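Local coordinates for beta-N-acetylglucosaminidase-like protein Glycoside hydrolase family 20 (Flavobacterium johnsoniae, PDB 6YHH) that probably removes terminal N-acetylglucosamine units from chitin oligosaccharides, as a beta-N-acetylhexosaminidase of glycoside hydrolase family 20, at residues H156-D168 against L206-A220. Sequence-based numbering, arbitrary orientation.
Sequences HFQPVDVVKRNLD and LYYTQEEIRNIVKYA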
# COMPACT_ATOMS: atom_id res chain seq x y z
N HIS A 156 -15.58 -5.14 6.31
CA HIS A 156 -14.60 -5.21 5.25
C HIS A 156 -13.32 -5.81 5.77
O HIS A 156 -12.72 -5.31 6.69
CB HIS A 156 -14.22 -3.85 4.63
CG HIS A 156 -15.24 -3.30 3.68
ND1 HIS A 156 -16.35 -2.61 4.11
CD2 HIS A 156 -15.35 -3.39 2.33
CE1 HIS A 156 -17.08 -2.26 3.06
NE2 HIS A 156 -16.50 -2.71 1.97
N PHE A 157 -12.95 -6.92 5.15
CA PHE A 157 -11.73 -7.61 5.48
C PHE A 157 -10.58 -6.65 5.26
O PHE A 157 -10.51 -5.94 4.20
CB PHE A 157 -11.58 -8.90 4.72
CG PHE A 157 -10.29 -9.63 4.97
CD1 PHE A 157 -10.10 -10.27 6.20
CD2 PHE A 157 -9.28 -9.73 4.00
CE1 PHE A 157 -8.94 -10.92 6.52
CE2 PHE A 157 -8.10 -10.40 4.32
CZ PHE A 157 -7.96 -11.05 5.56
N GLN A 158 -9.66 -6.66 6.21
CA GLN A 158 -8.45 -5.84 6.13
C GLN A 158 -7.23 -6.77 6.06
O GLN A 158 -6.86 -7.42 7.05
CB GLN A 158 -8.33 -4.92 7.30
CG GLN A 158 -9.57 -4.08 7.58
CD GLN A 158 -9.85 -3.09 6.46
OE1 GLN A 158 -8.96 -2.56 5.86
NE2 GLN A 158 -11.12 -2.89 6.21
N PRO A 159 -6.59 -6.82 4.90
CA PRO A 159 -5.47 -7.77 4.71
C PRO A 159 -4.28 -7.50 5.67
O PRO A 159 -4.16 -6.45 6.32
CB PRO A 159 -5.05 -7.53 3.26
CG PRO A 159 -6.30 -7.18 2.60
CD PRO A 159 -6.90 -6.17 3.61
N VAL A 160 -3.40 -8.51 5.70
CA VAL A 160 -2.22 -8.47 6.55
C VAL A 160 -1.50 -7.17 6.44
O VAL A 160 -1.05 -6.61 7.48
CB VAL A 160 -1.31 -9.66 6.22
CG1 VAL A 160 0.07 -9.45 6.81
CG2 VAL A 160 -1.96 -10.95 6.65
N ASP A 161 -1.32 -6.61 5.23
CA ASP A 161 -0.57 -5.35 5.10
C ASP A 161 -1.20 -4.18 5.87
O ASP A 161 -0.50 -3.31 6.40
CB ASP A 161 -0.29 -4.95 3.64
CG ASP A 161 -1.55 -4.73 2.83
OD1 ASP A 161 -2.34 -5.60 2.74
OD2 ASP A 161 -1.66 -3.67 2.22
N VAL A 162 -2.53 -4.14 5.86
CA VAL A 162 -3.23 -3.07 6.58
C VAL A 162 -2.98 -3.21 8.07
O VAL A 162 -2.69 -2.21 8.77
CB VAL A 162 -4.74 -3.15 6.36
CG1 VAL A 162 -5.46 -2.07 7.15
CG2 VAL A 162 -5.10 -2.97 4.85
N VAL A 163 -3.05 -4.44 8.58
CA VAL A 163 -2.89 -4.69 10.01
C VAL A 163 -1.46 -4.30 10.42
O VAL A 163 -1.26 -3.58 11.43
CB VAL A 163 -3.17 -6.17 10.32
CG1 VAL A 163 -2.81 -6.49 11.77
CG2 VAL A 163 -4.61 -6.53 10.01
N LYS A 164 -0.46 -4.73 9.65
CA LYS A 164 0.92 -4.45 9.98
C LYS A 164 1.21 -2.95 10.03
O LYS A 164 1.80 -2.46 11.01
CB LYS A 164 1.90 -5.15 9.05
CG LYS A 164 2.00 -6.65 9.24
CD LYS A 164 2.97 -7.26 8.29
CE LYS A 164 3.24 -8.70 8.58
NZ LYS A 164 4.37 -9.30 7.77
N ARG A 165 0.81 -2.20 9.01
CA ARG A 165 1.19 -0.79 9.04
C ARG A 165 0.46 -0.08 10.16
O ARG A 165 0.95 0.96 10.72
CB ARG A 165 0.99 -0.07 7.72
CG ARG A 165 -0.43 0.02 7.19
CD ARG A 165 -0.49 0.68 5.83
NE ARG A 165 -1.84 0.85 5.33
CZ ARG A 165 -2.43 0.09 4.40
NH1 ARG A 165 -3.67 0.30 4.05
NH2 ARG A 165 -1.76 -0.92 3.84
N ASN A 166 -0.77 -0.49 10.44
CA ASN A 166 -1.48 0.15 11.55
C ASN A 166 -0.83 -0.16 12.92
O ASN A 166 -0.87 0.68 13.79
CB ASN A 166 -2.96 -0.17 11.46
CG ASN A 166 -3.65 0.77 10.49
OD1 ASN A 166 -3.73 0.52 9.23
ND2 ASN A 166 -4.09 1.86 11.02
N LEU A 167 -0.26 -1.34 13.09
CA LEU A 167 0.50 -1.64 14.28
C LEU A 167 1.69 -0.69 14.34
O LEU A 167 2.01 -0.16 15.43
CB LEU A 167 0.97 -3.11 14.26
CG LEU A 167 -0.15 -4.07 14.57
CD1 LEU A 167 0.22 -5.55 14.23
CD2 LEU A 167 -0.66 -3.95 16.00
N ASP A 168 2.37 -0.41 13.21
CA ASP A 168 3.45 0.60 13.26
C ASP A 168 2.92 1.96 13.68
O ASP A 168 3.61 2.67 14.45
CB ASP A 168 4.16 0.69 11.91
CG ASP A 168 5.01 -0.55 11.61
OD1 ASP A 168 5.93 -0.80 12.44
OD2 ASP A 168 4.80 -1.19 10.61
N LEU A 206 -12.03 -14.84 2.58
CA LEU A 206 -11.27 -13.68 3.11
C LEU A 206 -11.08 -13.94 4.61
O LEU A 206 -12.06 -13.94 5.38
CB LEU A 206 -12.10 -12.42 2.88
CG LEU A 206 -12.34 -12.01 1.46
CD1 LEU A 206 -13.28 -10.83 1.39
CD2 LEU A 206 -11.03 -11.71 0.77
N TYR A 207 -9.83 -14.23 5.03
CA TYR A 207 -9.53 -14.61 6.38
C TYR A 207 -8.03 -14.59 6.62
O TYR A 207 -7.25 -14.58 5.67
CB TYR A 207 -10.12 -16.02 6.79
CG TYR A 207 -9.54 -17.16 5.96
CD1 TYR A 207 -10.10 -17.47 4.70
CD2 TYR A 207 -8.50 -17.90 6.39
CE1 TYR A 207 -9.57 -18.46 3.91
CE2 TYR A 207 -7.96 -18.92 5.60
CZ TYR A 207 -8.51 -19.20 4.40
OH TYR A 207 -8.00 -20.23 3.64
N TYR A 208 -7.68 -14.54 7.89
CA TYR A 208 -6.29 -14.65 8.30
C TYR A 208 -5.95 -16.10 8.61
O TYR A 208 -6.71 -16.79 9.31
CB TYR A 208 -6.01 -13.90 9.53
CG TYR A 208 -6.46 -12.43 9.45
CD1 TYR A 208 -5.72 -11.51 8.73
CD2 TYR A 208 -7.59 -12.00 10.13
CE1 TYR A 208 -6.17 -10.18 8.64
CE2 TYR A 208 -7.99 -10.67 10.09
CZ TYR A 208 -7.24 -9.78 9.37
OH TYR A 208 -7.69 -8.45 9.34
N THR A 209 -4.85 -16.58 8.04
CA THR A 209 -4.41 -17.93 8.41
C THR A 209 -3.90 -17.93 9.83
O THR A 209 -3.53 -16.92 10.40
CB THR A 209 -3.33 -18.50 7.47
OG1 THR A 209 -2.07 -17.82 7.70
CG2 THR A 209 -3.70 -18.40 6.06
N GLN A 210 -3.79 -19.12 10.42
CA GLN A 210 -3.21 -19.26 11.80
C GLN A 210 -1.77 -18.75 11.85
O GLN A 210 -1.37 -18.09 12.77
CB GLN A 210 -3.34 -20.71 12.33
CG GLN A 210 -4.80 -21.14 12.35
CD GLN A 210 -5.04 -22.40 13.13
OE1 GLN A 210 -4.10 -23.09 13.52
NE2 GLN A 210 -6.30 -22.66 13.44
N GLU A 211 -0.99 -19.05 10.78
CA GLU A 211 0.38 -18.65 10.74
C GLU A 211 0.42 -17.10 10.62
O GLU A 211 1.26 -16.48 11.27
CB GLU A 211 1.13 -19.25 9.59
CG GLU A 211 2.53 -18.67 9.41
CD GLU A 211 3.16 -19.12 8.05
OE1 GLU A 211 2.97 -18.33 7.05
OE2 GLU A 211 3.76 -20.22 8.10
N GLU A 212 -0.48 -16.52 9.80
CA GLU A 212 -0.54 -15.07 9.72
C GLU A 212 -0.86 -14.45 11.06
O GLU A 212 -0.22 -13.48 11.47
CB GLU A 212 -1.55 -14.64 8.63
CG GLU A 212 -1.03 -14.84 7.21
CD GLU A 212 -2.12 -14.73 6.16
OE1 GLU A 212 -3.31 -14.64 6.54
OE2 GLU A 212 -1.79 -14.76 4.95
N ILE A 213 -1.80 -15.03 11.77
CA ILE A 213 -2.14 -14.52 13.09
C ILE A 213 -0.92 -14.60 14.02
O ILE A 213 -0.60 -13.65 14.72
CB ILE A 213 -3.35 -15.28 13.64
CG1 ILE A 213 -4.61 -14.95 12.87
CG2 ILE A 213 -3.53 -15.07 15.13
CD1 ILE A 213 -5.80 -15.83 13.16
N ARG A 214 -0.26 -15.76 14.09
CA ARG A 214 0.92 -15.88 14.93
C ARG A 214 1.98 -14.87 14.54
O ARG A 214 2.64 -14.28 15.43
CB ARG A 214 1.51 -17.31 14.88
CG ARG A 214 0.63 -18.38 15.46
CD ARG A 214 1.43 -19.71 15.46
NE ARG A 214 0.51 -20.83 15.71
CZ ARG A 214 0.03 -21.65 14.76
NH1 ARG A 214 0.44 -21.58 13.46
NH2 ARG A 214 -0.85 -22.57 15.11
N ASN A 215 2.15 -14.62 13.26
CA ASN A 215 3.18 -13.69 12.85
C ASN A 215 2.77 -12.23 13.07
O ASN A 215 3.66 -11.41 13.34
CB ASN A 215 3.59 -13.93 11.40
CG ASN A 215 4.40 -15.24 11.24
OD1 ASN A 215 4.98 -15.70 12.23
ND2 ASN A 215 4.54 -15.74 10.04
N ILE A 216 1.44 -11.95 13.05
CA ILE A 216 0.99 -10.59 13.43
C ILE A 216 1.16 -10.41 14.92
O ILE A 216 1.49 -9.33 15.40
CB ILE A 216 -0.42 -10.37 12.90
CG1 ILE A 216 -0.35 -10.08 11.39
CG2 ILE A 216 -1.14 -9.24 13.61
CD1 ILE A 216 -1.66 -10.21 10.63
N VAL A 217 0.89 -11.43 15.74
CA VAL A 217 1.10 -11.35 17.21
C VAL A 217 2.57 -10.99 17.44
O VAL A 217 2.89 -10.12 18.23
CB VAL A 217 0.70 -12.68 17.87
CG1 VAL A 217 1.31 -12.82 19.25
CG2 VAL A 217 -0.81 -12.82 17.94
N LYS A 218 3.49 -11.66 16.74
CA LYS A 218 4.93 -11.38 16.89
C LYS A 218 5.28 -9.99 16.47
O LYS A 218 6.02 -9.29 17.17
CB LYS A 218 5.77 -12.36 16.08
CG LYS A 218 5.74 -13.76 16.58
CD LYS A 218 6.71 -14.74 15.88
CE LYS A 218 6.39 -16.18 16.15
NZ LYS A 218 7.50 -17.10 15.70
N TYR A 219 4.70 -9.54 15.35
CA TYR A 219 4.99 -8.22 14.79
C TYR A 219 4.56 -7.19 15.82
O TYR A 219 5.26 -6.20 16.09
CB TYR A 219 4.16 -8.06 13.49
CG TYR A 219 4.45 -6.88 12.65
CD1 TYR A 219 3.87 -5.67 12.89
CD2 TYR A 219 5.32 -6.98 11.55
CE1 TYR A 219 4.14 -4.58 12.07
CE2 TYR A 219 5.61 -5.91 10.75
CZ TYR A 219 5.00 -4.70 10.98
OH TYR A 219 5.30 -3.60 10.16
N ALA A 220 3.39 -7.41 16.40
CA ALA A 220 2.85 -6.50 17.44
C ALA A 220 3.77 -6.47 18.69
O ALA A 220 4.05 -5.45 19.27
CB ALA A 220 1.44 -6.88 17.85
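Over one face of the Tyr219 ring runs the aliphatic chain of Lys164, its CG 3.9 Å from the ring centroid and almost on the normal, a CH-pi contact that a long, extended lysine can make while its ammonium group continues past the ring. At the edge of the same ring, Tyr219 OH donates to Asp168 OD2 at 2.5 Å, meeting the carboxylate on its syn side, 21° out of its plane; the other oxygen, OD1, is salt-bridged to Arg223. A phenylalanine here would probably leave Asp168 OD2 without its hydroxyl partner at this edge. Beside Tyr219, Leu167 CD1 reaches Ala220 CB, whose small methyl suits close packing.

At the other end, Phe157 CE1 stands over the centre of the Tyr208 ring, 3.5 Å from Tyr208 CZ, with the planes oblique at 47°. One face of Phe157, broad and apolar, is covered by backbone, Leu206 C and Tyr207 N. A tyrosine suits position 208 because it joins a flat face for Phe157 to a hydroxyl: Tyr208 OH donates to Gln158 O at 2.6 Å, in the carbonyl plane and on a lone pair, tying together the two loops that lead into the helices.

Between these ends the beta-branched Val160, Val163 and Ile216 bring methyls to the seam, Val163 CG1 meeting Ile216 CG2 at 3.7 Å. Thr209 and Glu212 form a capping box that starts helix 210-222. Such side-by-side, nearly parallel helices (14°), packed on strands 177-184 and 226-230, are characteristic of the outer layer of the TIM-barrel catalytic domain.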